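Local atomic coordinates of UDP-D-quinovosamine 4-dehydrogenase (Vibrio fischeri, PDB entry 3NKL), a protein that probably acts as a membrane-bound oxidoreductase-lyase on nucleotide sugars, a member of the polysaccharide synthase family represented here by a Rossmann-like domain. Residues V7-A12 against I32-D37. Sequence-based numbering, arbitrary orientation.
Sequences VLIYGA and IAFIDD
The first beta-alpha-beta unit of a Rossmann-like fold brings its two strands side by side at Ile-9 and Phe-34, with Gly-11, the first glycine of a probable GxGxxG motif, directly after the end of the first strand. The parallel ladder runs from Ile-32 N, 2.8 Å from Val-7 O, through Ile-9 N to Ala-33 O and Ile-35 N to Ile-9 O, and finishes with Gly-11 N on Ile-35 O at 2.7 Å. Gly-11 has a positive phi (121°), in a conformation open to glycine, since a side-chain carbon there would collide with the carbonyl oxygen of Tyr-10. Just beyond the strands, the OD1 of Asp-36 accepts the amide of Ala-12 (N to OD1 2.8 Å) through its anti lone pair, tying the start of the glycine-rich turn to the residue that follows the second strand. With CG swung anti to its own nitrogen (chi1 -152°), Tyr-10 lays its ring across Ile-35, whose CG2 forms a CH-pi contact 3.9 Å from the ring centroid. The phenol OH then donates to Asp-37 OD1 (2.9 Å) on the syn side, ring and carboxylate planes standing 69° apart. On the other sheet face, Phe-34 CD2 lies 3.8 Å from Ile-9 CB, and Ala-12 CB, from the turn, meets Phe-34 CB. Asp-37 OD2 also forms a salt bridge with Lys-40 of the second subunit, so the loop after the strand reaches the other subunit. Helix 14-25 covers the Ile-9 and Phe-34 face, helix 57-64 packs on Leu-8 and Ile-35, and strands 68-71 and 49-52 flank the pair.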
loop_
_atom_site.group_PDB
_atom_site.type_symbol
_atom_site.label_atom_id
_atom_site.label_comp_id
_atom_site.label_asym_id
_atom_site.label_seq_id
_atom_site.Cartn_x
_atom_site.Cartn_y
_atom_site.Cartn_z
ATOM N N VAL B 7 18.090 -7.230 6.333
ATOM C CA VAL B 7 17.584 -6.038 5.635
ATOM C C VAL B 7 16.444 -5.400 6.397
ATOM O O VAL B 7 15.804 -6.046 7.229
ATOM C CB VAL B 7 16.997 -6.384 4.252
ATOM C CG1 VAL B 7 18.016 -7.126 3.387
ATOM C CG2 VAL B 7 15.748 -7.214 4.424
ATOM N N LEU B 8 16.166 -4.134 6.090
ATOM C CA LEU B 8 14.886 -3.549 6.428
ATOM C C LEU B 8 14.036 -3.519 5.168
ATOM O O LEU B 8 14.562 -3.377 4.052
ATOM C CB LEU B 8 15.029 -2.112 6.931
ATOM C CG LEU B 8 15.930 -1.873 8.145
ATOM C CD1 LEU B 8 16.059 -0.379 8.388
ATOM C CD2 LEU B 8 15.336 -2.571 9.365
ATOM N N ILE B 9 12.725 -3.627 5.351
ATOM C CA ILE B 9 11.792 -3.455 4.231
ATOM C C ILE B 9 11.053 -2.151 4.434
ATOM O O ILE B 9 10.405 -1.946 5.466
ATOM C CB ILE B 9 10.767 -4.596 4.151
ATOM C CG1 ILE B 9 11.484 -5.915 3.833
ATOM C CG2 ILE B 9 9.646 -4.258 3.126
ATOM C CD1 ILE B 9 10.568 -7.122 3.820
ATOM N N TYR B 10 11.182 -1.248 3.462
ATOM C CA TYR B 10 10.495 0.027 3.525
ATOM C C TYR B 10 9.138 -0.195 2.864
ATOM O O TYR B 10 9.072 -0.436 1.666
ATOM C CB TYR B 10 11.290 1.089 2.755
ATOM C CG TYR B 10 11.105 2.507 3.238
ATOM C CD1 TYR B 10 9.870 3.150 3.142
ATOM C CD2 TYR B 10 12.170 3.213 3.791
ATOM C CE1 TYR B 10 9.700 4.452 3.580
ATOM C CE2 TYR B 10 12.010 4.524 4.226
ATOM C CZ TYR B 10 10.782 5.126 4.131
ATOM O OH TYR B 10 10.651 6.420 4.569
ATOM N N GLY B 11 8.068 -0.113 3.656
ATOM C CA GLY B 11 6.702 -0.288 3.175
ATOM C C GLY B 11 6.087 -1.453 3.933
ATOM O O GLY B 11 6.445 -2.603 3.688
ATOM N N ALA B 12 5.182 -1.153 4.863
ATOM C CA ALA B 12 4.521 -2.190 5.653
ATOM C C ALA B 12 3.058 -2.388 5.261
ATOM O O ALA B 12 2.214 -2.708 6.106
ATOM C CB ALA B 12 4.640 -1.891 7.159
ATOM N N ILE B 32 14.534 -7.763 9.113
ATOM C CA ILE B 32 14.646 -7.503 10.547
ATOM C C ILE B 32 13.450 -6.734 11.085
ATOM O O ILE B 32 12.976 -6.986 12.196
ATOM C CB ILE B 32 15.901 -6.654 10.829
ATOM C CG1 ILE B 32 17.155 -7.438 10.453
ATOM C CG2 ILE B 32 15.941 -6.214 12.279
ATOM C CD1 ILE B 32 17.238 -8.775 11.109
ATOM N N ALA B 33 12.979 -5.783 10.288
ATOM C CA ALA B 33 11.892 -4.889 10.683
ATOM C C ALA B 33 11.393 -4.208 9.431
ATOM O O ALA B 33 12.075 -4.252 8.392
ATOM C CB ALA B 33 12.404 -3.847 11.663
ATOM N N PHE B 34 10.216 -3.580 9.530
ATOM C CA PHE B 34 9.677 -2.735 8.481
ATOM C C PHE B 34 9.888 -1.274 8.832
ATOM O O PHE B 34 9.907 -0.904 10.002
ATOM C CB PHE B 34 8.151 -2.926 8.343
ATOM C CG PHE B 34 7.745 -4.262 7.805
ATOM C CD1 PHE B 34 7.346 -5.277 8.661
ATOM C CD2 PHE B 34 7.736 -4.499 6.436
ATOM C CE1 PHE B 34 6.950 -6.504 8.157
ATOM C CE2 PHE B 34 7.345 -5.725 5.924
ATOM C CZ PHE B 34 6.947 -6.724 6.778
ATOM N N ILE B 35 10.013 -0.442 7.810
ATOM C CA ILE B 35 9.892 0.996 7.967
ATOM C C ILE B 35 8.613 1.421 7.231
ATOM O O ILE B 35 8.342 0.930 6.133
ATOM C CB ILE B 35 11.093 1.724 7.350
ATOM C CG1 ILE B 35 12.389 1.276 8.032
ATOM C CG2 ILE B 35 10.942 3.245 7.491
ATOM C CD1 ILE B 35 12.532 1.810 9.455
ATOM N N ASP B 36 7.824 2.305 7.835
ATOM C CA ASP B 36 6.616 2.832 7.171
ATOM C C ASP B 36 6.344 4.282 7.580
ATOM O O ASP B 36 6.437 4.623 8.761
ATOM C CB ASP B 36 5.400 1.962 7.493
ATOM C CG ASP B 36 4.240 2.187 6.507
ATOM O OD1 ASP B 36 4.024 1.326 5.628
ATOM O OD2 ASP B 36 3.555 3.228 6.607
ATOM N N ASP B 37 6.014 5.122 6.598
ATOM C CA ASP B 37 5.757 6.544 6.818
ATOM C C ASP B 37 4.493 6.773 7.646
ATOM O O ASP B 37 4.270 7.868 8.148
ATOM C CB ASP B 37 5.595 7.280 5.480
ATOM C CG ASP B 37 6.874 7.302 4.653
ATOM O OD1 ASP B 37 7.971 7.369 5.243
ATOM O OD2 ASP B 37 6.783 7.267 3.402
#